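Local structure of aldehyde dehydrogenase family protein (Pseudomonas syringae pv. tomato, 6X9L) at residues A[17-22]-A[53-58]; A[61-66]-A[149-154]; A[68-73]-A[202-207]; A[169-174]-A[474-479]. The protein binds NAD+ and octanal and probably oxidises long-chain aliphatic aldehydes with NAD+ as the electron acceptor. The protein carries 1 engineered substitution. One frame throughout, in Å; residues are numbered along the deposited sequence.

Interaction 1: residues A[17-22]-A[53-58]; sequences QKFYID and AADVDR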
loop_
_atom_site.group_PDB
_atom_site.type_symbol
_atom_site.label_atom_id
_atom_site.label_comp_id
_atom_site.label_asym_id
_atom_site.label_seq_id
_atom_site.Cartn_x
_atom_site.Cartn_y
_atom_site.Cartn_z
ATOM N N GLN A 17 12.840 -1.788 32.780
ATOM C CA GLN A 17 12.344 -3.102 32.400
ATOM C C GLN A 17 10.833 -3.202 32.543
ATOM O O GLN A 17 10.286 -4.264 32.860
ATOM C CB GLN A 17 13.055 -4.186 33.200
ATOM C CG GLN A 17 14.357 -4.515 32.538
ATOM C CD GLN A 17 15.369 -5.064 33.479
ATOM O OE1 GLN A 17 15.782 -6.203 33.343
ATOM N NE2 GLN A 17 15.806 -4.252 34.430
ATOM N N LYS A 18 10.159 -2.095 32.277
ATOM C CA LYS A 18 8.715 -2.039 32.188
ATOM C C LYS A 18 8.322 -1.680 30.760
ATOM O O LYS A 18 9.163 -1.310 29.932
ATOM C CB LYS A 18 8.145 -1.025 33.192
ATOM C CG LYS A 18 8.641 -1.254 34.596
ATOM C CD LYS A 18 7.505 -1.233 35.596
ATOM C CE LYS A 18 7.881 -1.946 36.880
ATOM N NZ LYS A 18 7.875 -0.987 38.009
ATOM N N PHE A 19 7.027 -1.818 30.472
ATOM C CA PHE A 19 6.444 -1.386 29.214
ATOM C C PHE A 19 5.464 -0.257 29.502
ATOM O O PHE A 19 4.904 -0.174 30.597
ATOM C CB PHE A 19 5.740 -2.551 28.491
ATOM C CG PHE A 19 6.658 -3.699 28.136
ATOM C CD1 PHE A 19 7.987 -3.473 27.794
ATOM C CD2 PHE A 19 6.199 -5.012 28.166
ATOM C CE1 PHE A 19 8.834 -4.546 27.482
ATOM C CE2 PHE A 19 7.039 -6.082 27.853
ATOM C CZ PHE A 19 8.352 -5.847 27.516
ATOM N N TYR A 20 5.266 0.635 28.523
ATOM C CA TYR A 20 4.275 1.701 28.656
ATOM C C TYR A 20 2.998 1.276 27.934
ATOM O O TYR A 20 2.899 1.348 26.700
ATOM C CB TYR A 20 4.794 3.033 28.136
ATOM C CG TYR A 20 3.850 4.172 28.492
ATOM C CD1 TYR A 20 3.866 4.743 29.757
ATOM C CD2 TYR A 20 2.928 4.655 27.574
ATOM C CE1 TYR A 20 2.996 5.783 30.097
ATOM C CE2 TYR A 20 2.057 5.687 27.901
ATOM C CZ TYR A 20 2.096 6.254 29.165
ATOM O OH TYR A 20 1.233 7.289 29.484
ATOM N N ILE A 21 2.014 0.849 28.722
ATOM C CA ILE A 21 0.767 0.298 28.221
ATOM C C ILE A 21 -0.380 0.984 28.951
ATOM O O ILE A 21 -0.443 0.947 30.185
ATOM C CB ILE A 21 0.713 -1.224 28.414
ATOM C CG1 ILE A 21 1.841 -1.871 27.619
ATOM C CG2 ILE A 21 -0.649 -1.789 28.004
ATOM C CD1 ILE A 21 1.792 -3.361 27.621
ATOM N N ASP A 22 -1.262 1.637 28.192
ATOM C CA ASP A 22 -2.534 2.134 28.709
ATOM C C ASP A 22 -2.337 3.224 29.764
ATOM O O ASP A 22 -3.094 3.315 30.733
ATOM C CB ASP A 22 -3.368 0.985 29.267
ATOM C CG ASP A 22 -4.807 1.370 29.508
ATOM O OD1 ASP A 22 -5.304 2.303 28.847
ATOM O OD2 ASP A 22 -5.445 0.731 30.366
ATOM N N ALA A 53 4.450 -12.329 23.075
ATOM C CA ALA A 53 3.198 -12.093 22.368
ATOM C C ALA A 53 2.105 -11.629 23.328
ATOM O O ALA A 53 1.279 -10.782 22.973
ATOM C CB ALA A 53 2.782 -13.354 21.619
ATOM N N ALA A 54 2.116 -12.132 24.571
ATOM C CA ALA A 54 1.104 -11.736 25.552
ATOM C C ALA A 54 1.209 -10.255 25.908
ATOM O O ALA A 54 0.191 -9.587 26.141
ATOM C CB ALA A 54 1.234 -12.594 26.812
ATOM N N ASP A 55 2.432 -9.730 25.991
ATOM C CA ASP A 55 2.604 -8.299 26.209
ATOM C C ASP A 55 2.068 -7.488 25.030
ATOM O O ASP A 55 1.385 -6.475 25.222
ATOM C CB ASP A 55 4.077 -7.998 26.453
ATOM C CG ASP A 55 4.588 -8.654 27.703
ATOM O OD1 ASP A 55 4.052 -8.318 28.779
ATOM O OD2 ASP A 55 5.501 -9.509 27.618
ATOM N N VAL A 56 2.371 -7.917 23.804
ATOM C CA VAL A 56 1.832 -7.250 22.628
ATOM C C VAL A 56 0.309 -7.316 22.631
ATOM O O VAL A 56 -0.357 -6.398 22.145
ATOM C CB VAL A 56 2.438 -7.872 21.353
ATOM C CG1 VAL A 56 1.620 -7.523 20.126
ATOM C CG2 VAL A 56 3.867 -7.418 21.162
ATOM N N ASP A 57 -0.267 -8.382 23.190
ATOM C CA ASP A 57 -1.718 -8.447 23.372
ATOM C C ASP A 57 -2.225 -7.348 24.309
ATOM O O ASP A 57 -3.190 -6.643 23.991
ATOM C CB ASP A 57 -2.114 -9.816 23.911
ATOM C CG ASP A 57 -2.222 -10.850 22.834
ATOM O OD1 ASP A 57 -2.120 -10.470 21.652
ATOM O OD2 ASP A 57 -2.412 -12.040 23.163
ATOM N N ARG A 58 -1.608 -7.202 25.485
ATOM C CA ARG A 58 -2.062 -6.156 26.399
ATOM C C ARG A 58 -1.982 -4.792 25.736
ATOM O O ARG A 58 -2.864 -3.944 25.910
ATOM C CB ARG A 58 -1.231 -6.167 27.679
ATOM C CG ARG A 58 -1.226 -7.489 28.409
ATOM C CD ARG A 58 -0.482 -7.381 29.730
ATOM N NE ARG A 58 -1.132 -6.446 30.648
ATOM C CZ ARG A 58 -0.540 -5.379 31.179
ATOM N NH1 ARG A 58 0.732 -5.114 30.895
ATOM N NH2 ARG A 58 -1.217 -4.591 32.007
#

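Interaction 2: residues A[61-66]-A[149-154]; sequences AAARAA and IGVCAL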
loop_
_atom_site.group_PDB
_atom_site.type_symbol
_atom_site.label_atom_id
_atom_site.label_comp_id
_atom_site.label_asym_id
_atom_site.label_seq_id
_atom_site.Cartn_x
_atom_site.Cartn_y
_atom_site.Cartn_z
ATOM N N ALA A 61 -4.766 -4.390 23.065
ATOM C CA ALA A 61 -6.022 -4.162 23.777
ATOM C C ALA A 61 -6.137 -2.721 24.271
ATOM O O ALA A 61 -7.203 -2.102 24.157
ATOM C CB ALA A 61 -6.162 -5.143 24.945
ATOM N N ALA A 62 -5.060 -2.168 24.839
ATOM C CA ALA A 62 -5.130 -0.778 25.287
ATOM C C ALA A 62 -5.371 0.151 24.109
ATOM O O ALA A 62 -6.225 1.048 24.178
ATOM C CB ALA A 62 -3.857 -0.374 26.029
ATOM N N ALA A 63 -4.642 -0.068 23.009
ATOM C CA ALA A 63 -4.822 0.767 21.823
ATOM C C ALA A 63 -6.253 0.667 21.305
ATOM O O ALA A 63 -6.910 1.680 21.041
ATOM C CB ALA A 63 -3.804 0.369 20.741
ATOM N N ARG A 64 -6.755 -0.553 21.150
ATOM C CA ARG A 64 -8.138 -0.718 20.722
ATOM C C ARG A 64 -9.080 0.063 21.640
ATOM O O ARG A 64 -9.822 0.945 21.186
ATOM C CB ARG A 64 -8.497 -2.208 20.682
ATOM C CG ARG A 64 -9.893 -2.498 20.183
ATOM C CD ARG A 64 -10.134 -1.826 18.858
ATOM N NE ARG A 64 -9.263 -2.357 17.827
ATOM C CZ ARG A 64 -9.154 -1.824 16.612
ATOM N NH1 ARG A 64 -9.861 -0.734 16.292
ATOM N NH2 ARG A 64 -8.324 -2.366 15.720
ATOM N N ALA A 65 -9.028 -0.213 22.946
ATOM C CA ALA A 65 -9.961 0.439 23.871
ATOM C C ALA A 65 -9.894 1.970 23.817
ATOM O O ALA A 65 -10.916 2.632 23.996
ATOM C CB ALA A 65 -9.706 -0.051 25.295
ATOM N N ALA A 66 -8.718 2.549 23.575
ATOM C CA ALA A 66 -8.560 3.998 23.531
ATOM C C ALA A 66 -8.923 4.625 22.193
ATOM O O ALA A 66 -8.935 5.856 22.102
ATOM C CB ALA A 66 -7.114 4.385 23.833
ATOM N N ILE A 149 -7.247 4.884 10.297
ATOM C CA ILE A 149 -7.422 3.480 9.951
ATOM C C ILE A 149 -7.552 2.605 11.197
ATOM O O ILE A 149 -8.113 1.505 11.116
ATOM C CB ILE A 149 -6.275 3.021 9.033
ATOM C CG1 ILE A 149 -6.530 1.610 8.507
ATOM C CG2 ILE A 149 -4.920 3.135 9.751
ATOM C CD1 ILE A 149 -5.675 1.270 7.312
ATOM N N GLY A 150 -7.067 3.066 12.352
ATOM C CA GLY A 150 -7.304 2.372 13.600
ATOM C C GLY A 150 -6.094 2.144 14.485
ATOM O O GLY A 150 -5.359 3.082 14.818
ATOM N N VAL A 151 -5.901 0.892 14.904
ATOM C CA VAL A 151 -4.742 0.516 15.710
ATOM C C VAL A 151 -3.571 0.215 14.775
ATOM O O VAL A 151 -3.718 -0.537 13.803
ATOM C CB VAL A 151 -5.072 -0.693 16.607
ATOM C CG1 VAL A 151 -3.828 -1.174 17.321
ATOM C CG2 VAL A 151 -6.175 -0.351 17.602
ATOM N N CYS A 152 -2.400 0.794 15.072
ATOM C CA CYS A 152 -1.230 0.755 14.196
ATOM C C CYS A 152 -0.017 0.185 14.928
ATOM O O CYS A 152 0.281 0.597 16.055
ATOM C CB CYS A 152 -0.879 2.169 13.676
ATOM S SG CYS A 152 -2.189 3.005 12.777
ATOM N N ALA A 153 0.701 -0.728 14.272
ATOM C CA ALA A 153 1.968 -1.249 14.775
ATOM C C ALA A 153 3.126 -0.486 14.147
ATOM O O ALA A 153 3.218 -0.392 12.918
ATOM C CB ALA A 153 2.116 -2.742 14.473
ATOM N N LEU A 154 4.011 0.050 14.982
ATOM C CA LEU A 154 5.172 0.795 14.512
ATOM C C LEU A 154 6.448 0.104 14.969
ATOM O O LEU A 154 6.628 -0.157 16.166
ATOM C CB LEU A 154 5.143 2.230 15.027
ATOM C CG LEU A 154 3.753 2.866 14.990
ATOM C CD1 LEU A 154 3.785 4.249 15.688
ATOM C CD2 LEU A 154 3.200 2.943 13.554
#

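Interaction 3: residues A[68-73]-A[202-207]; sequences AGWSGT and GLPPGV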
loop_
_atom_site.group_PDB
_atom_site.type_symbol
_atom_site.label_atom_id
_atom_site.label_comp_id
_atom_site.label_asym_id
_atom_site.label_seq_id
_atom_site.Cartn_x
_atom_site.Cartn_y
_atom_site.Cartn_z
ATOM N N ALA A 68 -11.694 4.772 20.151
ATOM C CA ALA A 68 -12.938 5.532 19.989
ATOM C C ALA A 68 -12.832 6.931 20.598
ATOM O O ALA A 68 -13.174 7.933 19.951
ATOM C CB ALA A 68 -14.101 4.763 20.614
ATOM N N GLY A 69 -12.363 7.017 21.849
ATOM C CA GLY A 69 -12.216 8.310 22.491
ATOM C C GLY A 69 -11.290 9.237 21.729
ATOM O O GLY A 69 -11.616 10.398 21.484
ATOM N N TRP A 70 -10.129 8.732 21.325
ATOM C CA TRP A 70 -9.126 9.569 20.677
ATOM C C TRP A 70 -9.558 9.985 19.270
ATOM O O TRP A 70 -9.456 11.160 18.900
ATOM C CB TRP A 70 -7.801 8.815 20.624
ATOM C CG TRP A 70 -6.719 9.644 20.069
ATOM C CD1 TRP A 70 -5.983 9.396 18.949
ATOM C CD2 TRP A 70 -6.247 10.886 20.600
ATOM N NE1 TRP A 70 -5.065 10.402 18.761
ATOM C CE2 TRP A 70 -5.205 11.330 19.760
ATOM C CE3 TRP A 70 -6.592 11.654 21.717
ATOM C CZ2 TRP A 70 -4.519 12.513 19.993
ATOM C CZ3 TRP A 70 -5.912 12.823 21.947
ATOM C CH2 TRP A 70 -4.890 13.246 21.096
ATOM N N SER A 71 -10.002 9.026 18.452
ATOM C CA SER A 71 -10.517 9.377 17.132
ATOM C C SER A 71 -11.734 10.288 17.231
ATOM O O SER A 71 -12.003 11.061 16.300
ATOM C CB SER A 71 -10.887 8.118 16.351
ATOM O OG SER A 71 -11.891 7.400 17.046
ATOM N N GLY A 72 -12.492 10.197 18.332
ATOM C CA GLY A 72 -13.570 11.120 18.568
ATOM C C GLY A 72 -13.153 12.465 19.116
ATOM O O GLY A 72 -14.017 13.313 19.354
ATOM N N THR A 73 -11.858 12.686 19.344
ATOM C CA THR A 73 -11.388 13.989 19.794
ATOM C C THR A 73 -11.140 14.887 18.584
ATOM O O THR A 73 -10.616 14.447 17.557
ATOM C CB THR A 73 -10.120 13.848 20.640
ATOM O OG1 THR A 73 -10.388 13.024 21.785
ATOM C CG2 THR A 73 -9.601 15.212 21.085
ATOM N N GLY A 202 0.425 14.796 28.178
ATOM C CA GLY A 202 -1.014 14.674 28.328
ATOM C C GLY A 202 -1.735 13.764 27.347
ATOM O O GLY A 202 -2.926 13.974 27.097
ATOM N N LEU A 203 -1.067 12.775 26.787
ATOM C CA LEU A 203 -1.710 11.929 25.795
ATOM C C LEU A 203 -2.575 10.887 26.494
ATOM O O LEU A 203 -2.075 10.148 27.341
ATOM C CB LEU A 203 -0.653 11.258 24.934
ATOM C CG LEU A 203 -1.056 10.570 23.637
ATOM C CD1 LEU A 203 -1.498 11.586 22.583
ATOM C CD2 LEU A 203 0.134 9.761 23.172
ATOM N N PRO A 204 -3.856 10.773 26.145
ATOM C CA PRO A 204 -4.746 9.904 26.914
ATOM C C PRO A 204 -4.232 8.485 26.952
ATOM O O PRO A 204 -3.686 7.972 25.957
ATOM C CB PRO A 204 -6.077 10.000 26.147
ATOM C CG PRO A 204 -5.983 11.236 25.319
ATOM C CD PRO A 204 -4.524 11.351 24.964
ATOM N N PRO A 205 -4.441 7.779 28.064
ATOM C CA PRO A 205 -4.045 6.369 28.170
ATOM C C PRO A 205 -4.465 5.538 26.971
ATOM O O PRO A 205 -5.623 5.554 26.553
ATOM C CB PRO A 205 -4.784 5.901 29.423
ATOM C CG PRO A 205 -4.943 7.123 30.220
ATOM C CD PRO A 205 -5.165 8.232 29.261
ATOM N N GLY A 206 -3.526 4.745 26.455
ATOM C CA GLY A 206 -3.828 3.835 25.388
ATOM C C GLY A 206 -3.634 4.388 23.994
ATOM O O GLY A 206 -3.648 3.610 23.036
ATOM N N VAL A 207 -3.448 5.696 23.834
ATOM C CA VAL A 207 -3.200 6.202 22.487
ATOM C C VAL A 207 -1.804 5.810 22.016
ATOM O O VAL A 207 -1.600 5.499 20.833
ATOM C CB VAL A 207 -3.418 7.720 22.422
ATOM C CG1 VAL A 207 -3.093 8.228 21.026
ATOM C CG2 VAL A 207 -4.857 8.047 22.784
#

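Interaction 4: residues A[169-174]-A[474-479]; sequences VAPAIA and EEYLET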
loop_
_atom_site.group_PDB
_atom_site.type_symbol
_atom_site.label_atom_id
_atom_site.label_comp_id
_atom_site.label_asym_id
_atom_site.label_seq_id
_atom_site.Cartn_x
_atom_site.Cartn_y
_atom_site.Cartn_z
ATOM N N VAL A 169 4.905 8.284 14.801
ATOM C CA VAL A 169 3.959 8.506 15.889
ATOM C C VAL A 169 3.210 9.810 15.687
ATOM O O VAL A 169 1.987 9.868 15.858
ATOM C CB VAL A 169 4.674 8.477 17.252
ATOM C CG1 VAL A 169 3.771 9.040 18.366
ATOM C CG2 VAL A 169 5.100 7.077 17.593
ATOM N N ALA A 170 3.922 10.879 15.330
ATOM C CA ALA A 170 3.249 12.168 15.184
ATOM C C ALA A 170 2.116 12.101 14.172
ATOM O O ALA A 170 0.961 12.371 14.540
ATOM C CB ALA A 170 4.276 13.242 14.830
ATOM N N PRO A 171 2.351 11.705 12.918
ATOM C CA PRO A 171 1.232 11.615 11.965
ATOM C C PRO A 171 0.145 10.636 12.394
ATOM O O PRO A 171 -1.045 10.957 12.277
ATOM C CB PRO A 171 1.926 11.179 10.670
ATOM C CG PRO A 171 3.133 10.431 11.150
ATOM C CD PRO A 171 3.604 11.179 12.355
ATOM N N ALA A 172 0.528 9.452 12.886
ATOM C CA ALA A 172 -0.440 8.463 13.353
ATOM C C ALA A 172 -1.378 9.051 14.398
ATOM O O ALA A 172 -2.607 8.918 14.304
ATOM C CB ALA A 172 0.300 7.258 13.927
ATOM N N ILE A 173 -0.804 9.688 15.418
ATOM C CA ILE A 173 -1.594 10.294 16.484
ATOM C C ILE A 173 -2.466 11.410 15.937
ATOM O O ILE A 173 -3.624 11.569 16.335
ATOM C CB ILE A 173 -0.653 10.823 17.577
ATOM C CG1 ILE A 173 0.097 9.668 18.230
ATOM C CG2 ILE A 173 -1.405 11.647 18.563
ATOM C CD1 ILE A 173 -0.794 8.546 18.648
ATOM N N ALA A 174 -1.912 12.211 15.028
ATOM C CA ALA A 174 -2.634 13.369 14.515
ATOM C C ALA A 174 -3.860 12.939 13.730
ATOM O O ALA A 174 -4.921 13.574 13.818
ATOM C CB ALA A 174 -1.713 14.220 13.643
ATOM N N GLU A 474 -1.318 10.971 5.446
ATOM C CA GLU A 474 -2.385 10.251 4.758
ATOM C C GLU A 474 -2.188 8.735 4.769
ATOM O O GLU A 474 -3.161 8.005 4.560
ATOM C CB GLU A 474 -2.525 10.788 3.334
ATOM C CG GLU A 474 -3.009 12.248 3.309
ATOM C CD GLU A 474 -3.388 12.752 1.923
ATOM O OE1 GLU A 474 -2.740 12.353 0.930
ATOM O OE2 GLU A 474 -4.338 13.560 1.833
ATOM N N GLU A 475 -0.973 8.247 5.051
ATOM C CA GLU A 475 -0.766 6.818 5.233
ATOM C C GLU A 475 -1.557 6.255 6.406
ATOM O O GLU A 475 -1.755 5.040 6.474
ATOM C CB GLU A 475 0.715 6.522 5.439
ATOM C CG GLU A 475 1.576 6.957 4.289
ATOM C CD GLU A 475 1.447 6.041 3.081
ATOM O OE1 GLU A 475 1.081 4.863 3.275
ATOM O OE2 GLU A 475 1.720 6.505 1.944
ATOM N N TYR A 476 -2.016 7.096 7.328
ATOM C CA TYR A 476 -2.781 6.620 8.470
ATOM C C TYR A 476 -4.273 6.898 8.346
ATOM O O TYR A 476 -5.014 6.678 9.311
ATOM C CB TYR A 476 -2.226 7.230 9.757
ATOM C CG TYR A 476 -0.815 6.775 10.027
ATOM C CD1 TYR A 476 -0.566 5.617 10.755
ATOM C CD2 TYR A 476 0.268 7.475 9.518
ATOM C CE1 TYR A 476 0.721 5.187 10.982
ATOM C CE2 TYR A 476 1.554 7.059 9.751
ATOM C CZ TYR A 476 1.782 5.913 10.481
ATOM O OH TYR A 476 3.073 5.492 10.717
ATOM N N LEU A 477 -4.739 7.329 7.176
ATOM C CA LEU A 477 -6.161 7.546 6.940
ATOM C C LEU A 477 -6.710 6.534 5.948
ATOM O O LEU A 477 -6.079 6.249 4.930
ATOM C CB LEU A 477 -6.420 8.962 6.414
ATOM C CG LEU A 477 -5.899 10.073 7.327
ATOM C CD1 LEU A 477 -5.899 11.385 6.570
ATOM C CD2 LEU A 477 -6.716 10.156 8.619
ATOM N N GLU A 478 -7.883 5.982 6.262
ATOM C CA GLU A 478 -8.698 5.321 5.255
ATOM C C GLU A 478 -9.389 6.359 4.385
ATOM O O GLU A 478 -9.322 7.566 4.630
ATOM C CB GLU A 478 -9.744 4.416 5.886
ATOM C CG GLU A 478 -9.222 3.077 6.308
ATOM C CD GLU A 478 -8.862 2.172 5.133
ATOM O OE1 GLU A 478 -8.631 0.966 5.384
ATOM O OE2 GLU A 478 -8.810 2.661 3.968
ATOM N N THR A 479 -10.089 5.874 3.372
ATOM C CA THR A 479 -10.794 6.731 2.431
ATOM C C THR A 479 -12.211 6.200 2.261
ATOM O O THR A 479 -12.410 5.010 1.964
ATOM C CB THR A 479 -10.034 6.786 1.097
ATOM O OG1 THR A 479 -8.851 7.568 1.286
ATOM C CG2 THR A 479 -10.880 7.396 -0.022
#

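Interaction 1: residues A[17-22]-A[53-58]
The rim of the F19 ring meets the carboxylate of D55 edge-on. CE2 of F19 lies 3.6 Å from CG of D55, which sits near the ring plane, while the carboxylate plane is turned 77° from that of the ring. Two residues further along the strand, I21 reaches the helix with two branches. Its CG2 rests 3.7 Å from the carbonyl O of R58, and its CD1 stands 4.0 Å from the carbonyl O of D55. The same CD1 approaches NH1 of R58 at 3.9 Å, because the arginine chain turns at chi3 (63°) and swings its guanidinium across the isoleucine.

The carboxylate is held from both ends: OD2 of D55 hydrogen-bonds S52 OG just before the helix, and OD1 takes the backbone N-H of L29. Further out, the short strand 19-21 pairs with strand 24-26 and runs along the first turns of helix 53-71 at 33°, the axes 9.8 Å apart. F19 also packs on P28, A49 and V211, and I21 on A59 and A62 further along the helix.

No hydrogen bond joins the two segments. The contact is van der Waals in kind: hydrocarbon from the strand lies against polar groups of the helix, the C-H rim of the phenyl ring facing a carboxylate, which is probably mildly attractive and leaves the acid's hydrogen bonds undisturbed.

Interaction 2: residues A[61-66]-A[149-154]
V151 carries the strand side of this contact, and its two methyl groups divide most of the contact between A63 and R64. The apolar part is small: CG1 of V151 packs 3.8 Å from CB of A63, the point where the two backbones come nearest, with CA atoms of A63 and V151 6.1 Å apart. With no more than a methyl group on A63, the helix can come this close to the strand.

The second kind of contact is dispersion against a charged, flat group. CG2 of V151 lies over the centre of one face of the R64 guanidinium, 3.5 Å from its CZ. R64 leaves its backbone with CG opposite the N (chi1 -177°), then bends at chi2 and again at chi3, so that its chain curls back and lays the guanidinium on the valine instead of stretching away from the helix.

These pieces belong to the Rossmann-like dinucleotide-binding domain of the aldehyde dehydrogenase fold. Helix 53-71 packs here against strand 143-155, which has the parallel strands 178-182 and 230-234 as partners in the sheet.

Polar interactions run to residues beyond the two segments. NH2 of R64 hydrogen-bonds the carbonyl of D227 and forms a salt bridge with OD2 of D229. That same carboxylate oxygen accepts the backbone N-H of V151, so D229 bridges the arginine of the helix and the backbone of the strand.

Interaction 3: residues A[68-73]-A[202-207]
The indole of W70 and the side chain of V207 cross at about a right angle, and both valine methyls touch the indole. CG1 of V207 stands over one face of the five-membered ring, 3.7 Å from its centroid and 12° off the normal, a CH-pi contact. CG2 leans to the base of the indole, 3.7 Å from CG of W70. The six-membered ring extends further across the loop. There its CZ3 approaches CD of P204 at 3.6 Å, and CH2 is reached by CD1 of L203 at 4.1 Å, both obliquely.

With CG opposite the backbone N (chi1 -176°), W70 points its ring from the last turn of helix 53-71 into this loop. Its NE1 is hydrogen-bonded to the carbonyl O of I173, a tether that fixes how the ring is turned. V81 of helix 75-91 also packs on the indole. At the end of helix 53-71, T73 OG1 donates to G69 O (2.9 Å).

The loop itself is shaped by two glycines. G202 closes helix 188-201 in a Schellman motif, and P204 to V207 form a type II turn, with P205 and G206 at its two central positions. The loop is the helix-to-strand connection of the beta-alpha-beta unit formed by parallel strands 178-182 and 208-210 with helix 188-201, a crossover that is right-handed in Rossmann-like folds.

Interaction 4: residues A[169-174]-A[474-479]
Y476 gives the largest share of buried surface here, laying one face of its ring on the helix at A172. The methyl CB of A172 sits 3.8 Å from the ring centroid and 19° from the normal, a CH-pi contact displaced toward CE1 of Y476, which is 3.6 Å from that CB. The CA of A172 also touches the ring, 3.7 Å from CG of Y476, so the phenol lies close to the helix backbone. P171 adds a smaller patch: its CG meets CE2 of Y476 obliquely at 4.0 Å. As a proline it has no N-H to give to the preceding turn, and the helix is kinked at this point.

Y476 is the third residue of a type I turn from E474 to L477, and its chi1 of -64° sends the ring toward the helix. Around it, the ring also packs on C152 of strand 143-155 and on M230 and S232 of strand 230-234. It therefore fills the layer between helix 161-174 and the central sheet, just where the chain enters strand 477-483, which runs antiparallel beside strand 143-155.

All four contacts are mainly buried and lack a hydrogen bond between their segments. Interactions 1, 2 and 3 share helix 53-71, using its start, middle and end in turn: D22 packs on A62 between the first two, and A66 packs on the turn at P205 and G206 between the second and third. Interaction 4 lies deepest, its centre about 17 Å from that of the chain, and joins interaction 2 through a probable backbone hydrogen bond from I149 N to Y476 O and by packing of L154 on V169. Interaction 1 brings in a buried carboxylate (D55) and interactions 1 and 2 a partly exposed arginine each (R58, R64), whereas interactions 3 and 4 rest on aromatic faces and aliphatic groups.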